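Sister chromatid cohesion protein (PDB 5T8V) is a cohesin loader of the SCC2/Nipped-B family, probably acting on chromatin, and is represented here by its helical, HEAT-repeat C-terminal part. Local coordinates at residues M1372-V1380 against E1427-L1435. Sequence-based numbering, arbitrary orientation.
Sequences MILLAIWEV and EINNIMGAL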
loop_
_atom_site.group_PDB
_atom_site.type_symbol
_atom_site.label_atom_id
_atom_site.label_comp_id
_atom_site.label_asym_id
_atom_site.label_seq_id
_atom_site.Cartn_x
_atom_site.Cartn_y
_atom_site.Cartn_z
ATOM N N MET A 1372 16.946 43.065 20.510
ATOM C CA MET A 1372 16.266 41.774 20.417
ATOM C C MET A 1372 15.318 41.717 19.227
ATOM O O MET A 1372 15.268 40.712 18.510
ATOM C CB MET A 1372 15.487 41.487 21.699
ATOM C CG MET A 1372 16.343 41.061 22.876
ATOM S SD MET A 1372 15.331 40.544 24.276
ATOM C CE MET A 1372 14.443 42.055 24.621
ATOM N N ILE A 1373 14.558 42.792 19.014
ATOM C CA ILE A 1373 13.658 42.849 17.868
ATOM C C ILE A 1373 14.433 42.608 16.578
ATOM O O ILE A 1373 14.096 41.720 15.787
ATOM C CB ILE A 1373 12.914 44.197 17.838
ATOM C CG1 ILE A 1373 12.067 44.360 19.106
ATOM C CG2 ILE A 1373 12.037 44.301 16.587
ATOM C CD1 ILE A 1373 11.405 45.720 19.247
ATOM N N LEU A 1374 15.497 43.386 16.358
ATOM C CA LEU A 1374 16.239 43.285 15.104
ATOM C C LEU A 1374 16.922 41.930 14.963
ATOM O O LEU A 1374 16.899 41.330 13.882
ATOM C CB LEU A 1374 17.267 44.410 15.006
ATOM C CG LEU A 1374 16.700 45.829 14.957
ATOM C CD1 LEU A 1374 16.879 46.499 16.293
ATOM C CD2 LEU A 1374 17.356 46.638 13.858
ATOM N N LEU A 1375 17.544 41.432 16.036
ATOM C CA LEU A 1375 18.192 40.126 15.960
ATOM C C LEU A 1375 17.185 39.032 15.628
ATOM O O LEU A 1375 17.499 38.094 14.886
ATOM C CB LEU A 1375 18.911 39.811 17.272
ATOM C CG LEU A 1375 20.209 40.579 17.529
ATOM C CD1 LEU A 1375 20.010 41.620 18.604
ATOM C CD2 LEU A 1375 21.334 39.637 17.909
ATOM N N ALA A 1376 15.970 39.132 16.170
ATOM C CA ALA A 1376 14.934 38.158 15.844
ATOM C C ALA A 1376 14.515 38.275 14.383
ATOM O O ALA A 1376 14.414 37.267 13.670
ATOM C CB ALA A 1376 13.733 38.347 16.770
ATOM N N ILE A 1377 14.268 39.505 13.920
ATOM C CA ILE A 1377 13.922 39.725 12.517
ATOM C C ILE A 1377 14.956 39.068 11.615
ATOM O O ILE A 1377 14.620 38.275 10.728
ATOM C CB ILE A 1377 13.802 41.231 12.218
ATOM C CG1 ILE A 1377 12.632 41.846 12.989
ATOM C CG2 ILE A 1377 13.610 41.468 10.718
ATOM C CD1 ILE A 1377 12.623 43.363 12.963
ATOM N N TRP A 1378 16.233 39.393 11.826
ATOM C CA TRP A 1378 17.280 38.845 10.974
ATOM C C TRP A 1378 17.387 37.333 11.118
ATOM O O TRP A 1378 17.701 36.640 10.144
ATOM C CB TRP A 1378 18.623 39.498 11.297
ATOM C CG TRP A 1378 19.703 39.088 10.348
ATOM C CD1 TRP A 1378 20.629 38.104 10.533
ATOM C CD2 TRP A 1378 19.960 39.645 9.054
ATOM N NE1 TRP A 1378 21.451 38.017 9.437
ATOM C CE2 TRP A 1378 21.062 38.952 8.515
ATOM C CE3 TRP A 1378 19.368 40.664 8.300
ATOM C CZ2 TRP A 1378 21.585 39.245 7.257
ATOM C CZ3 TRP A 1378 19.888 40.953 7.052
ATOM C CH2 TRP A 1378 20.985 40.247 6.542
ATOM N N GLU A 1379 17.143 36.803 12.318
ATOM C CA GLU A 1379 17.145 35.355 12.499
ATOM C C GLU A 1379 16.117 34.699 11.587
ATOM O O GLU A 1379 16.444 33.795 10.807
ATOM C CB GLU A 1379 16.872 35.012 13.964
ATOM C CG GLU A 1379 16.909 33.520 14.280
ATOM C CD GLU A 1379 18.278 32.907 14.053
ATOM O OE1 GLU A 1379 19.275 33.661 14.042
ATOM O OE2 GLU A 1379 18.359 31.670 13.885
ATOM N N VAL A 1380 14.863 35.153 11.663
ATOM C CA VAL A 1380 13.831 34.618 10.777
ATOM C C VAL A 1380 14.215 34.845 9.321
ATOM O O VAL A 1380 13.933 34.012 8.453
ATOM C CB VAL A 1380 12.464 35.248 11.105
ATOM C CG1 VAL A 1380 11.408 34.807 10.093
ATOM C CG2 VAL A 1380 12.035 34.870 12.514
ATOM N N GLU A 1427 16.259 29.328 18.864
ATOM C CA GLU A 1427 17.119 30.506 18.825
ATOM C C GLU A 1427 16.317 31.781 19.043
ATOM O O GLU A 1427 16.784 32.710 19.713
ATOM C CB GLU A 1427 17.871 30.564 17.495
ATOM C CG GLU A 1427 18.895 31.688 17.410
ATOM C CD GLU A 1427 19.997 31.556 18.443
ATOM O OE1 GLU A 1427 20.121 30.470 19.052
ATOM O OE2 GLU A 1427 20.742 32.538 18.648
ATOM N N ILE A 1428 15.107 31.852 18.483
ATOM C CA ILE A 1428 14.243 33.003 18.729
ATOM C C ILE A 1428 13.984 33.152 20.222
ATOM O O ILE A 1428 14.059 34.255 20.775
ATOM C CB ILE A 1428 12.929 32.871 17.936
ATOM C CG1 ILE A 1428 13.177 33.170 16.455
ATOM C CG2 ILE A 1428 11.856 33.826 18.482
ATOM C CD1 ILE A 1428 12.014 32.823 15.548
ATOM N N ASN A 1429 13.677 32.043 20.898
ATOM C CA ASN A 1429 13.482 32.105 22.345
ATOM C C ASN A 1429 14.743 32.608 23.041
ATOM O O ASN A 1429 14.680 33.487 23.910
ATOM C CB ASN A 1429 13.081 30.732 22.884
ATOM C CG ASN A 1429 12.811 30.750 24.378
ATOM O OD1 ASN A 1429 12.282 31.724 24.911
ATOM N ND2 ASN A 1429 13.185 29.674 25.061
ATOM N N ASN A 1430 15.901 32.060 22.666
ATOM C CA ASN A 1430 17.163 32.502 23.250
ATOM C C ASN A 1430 17.314 34.013 23.141
ATOM O O ASN A 1430 17.604 34.697 24.129
ATOM C CB ASN A 1430 18.332 31.797 22.561
ATOM C CG ASN A 1430 18.259 30.288 22.686
ATOM O OD1 ASN A 1430 17.260 29.739 23.153
ATOM N ND2 ASN A 1430 19.318 29.608 22.262
ATOM N N ILE A 1431 17.119 34.554 21.936
ATOM C CA ILE A 1431 17.183 36.000 21.749
ATOM C C ILE A 1431 16.184 36.692 22.664
ATOM O O ILE A 1431 16.484 37.729 23.268
ATOM C CB ILE A 1431 16.936 36.358 20.270
ATOM C CG1 ILE A 1431 17.999 35.711 19.374
ATOM C CG2 ILE A 1431 16.941 37.873 20.072
ATOM C CD1 ILE A 1431 17.587 35.598 17.923
ATOM N N MET A 1432 14.985 36.122 22.791
ATOM C CA MET A 1432 13.915 36.704 23.590
ATOM C C MET A 1432 14.070 36.433 25.081
ATOM O O MET A 1432 13.139 36.711 25.845
ATOM C CB MET A 1432 12.563 36.178 23.102
ATOM C CG MET A 1432 12.220 36.612 21.685
ATOM S SD MET A 1432 11.860 38.377 21.567
ATOM C CE MET A 1432 11.772 38.587 19.792
ATOM N N GLY A 1433 15.211 35.893 25.510
ATOM C CA GLY A 1433 15.522 35.764 26.919
ATOM C C GLY A 1433 16.559 36.738 27.432
ATOM O O GLY A 1433 17.024 36.580 28.569
ATOM N N ALA A 1434 16.937 37.754 26.649
ATOM C CA ALA A 1434 18.018 38.647 27.053
ATOM C C ALA A 1434 17.613 39.507 28.245
ATOM O O ALA A 1434 18.366 39.630 29.217
ATOM C CB ALA A 1434 18.439 39.524 25.875
ATOM N N LEU A 1435 16.430 40.116 28.188
ATOM C CA LEU A 1435 15.980 41.005 29.256
ATOM C C LEU A 1435 15.501 40.266 30.491
ATOM O O LEU A 1435 14.875 40.885 31.360
ATOM C CB LEU A 1435 14.867 41.924 28.744
ATOM C CG LEU A 1435 15.303 42.992 27.743
ATOM C CD1 LEU A 1435 14.146 43.920 27.412
ATOM C CD2 LEU A 1435 16.462 43.797 28.262
#
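Met1372 reaches Ile1431 and the turn beyond it on an extended chain that bends only at its last torsion, chi3 -61°; Ile1431 answers with its CG2 branch anti to the backbone N, while its CG1 arm, anti to the carbonyl carbon, carries CD1 back along its own helix, N-terminally. The two helices, 1364-1387 and 1422-1431, pack as an antiparallel pair near the C-terminal end of this HEAT-repeat protein, their local axes 170° apart in direction and 9.6 Å from each other. Ile1431 is a knob in a hole formed by Met1372, Leu1375, Ala1376 and Glu1379. Its CG2 rests 3.9 Å from Leu1375 CB, while CD1 lies against Leu1375 O and Glu1379 CB.

On the side where helix 1422-1431 ends, Met1432 leaves helical geometry and a type I turn runs from Ile1431 to Ala1434. Met1372 fits against this turn: SD lies beside Ala1434 CB and near Ile1431 O, and its methyl meets the branch point of Leu1435, a poorly ordered residue. Met1432, bent at chi2, sends CE back to Ala1376 CB, 3.6 Å away, while its side chain also touches Arg1277 of helix 1271-1284.

At the other end, the side chains of Glu1379 and Glu1427 cross at about a right angle, carboxylate planes 54° apart. The carboxylate of Glu1379 lies against the aliphatic arm of Glu1427, OE2 3.6 Å from Glu1427 CG; the like charges are not in contact, Glu1379 OE1 and Glu1427 OE2 being 5.0 Å apart. Val1380 also touches Ile1280 of helix 1271-1284, and its CG2 meets Ile1428 CD1 at 3.7 Å.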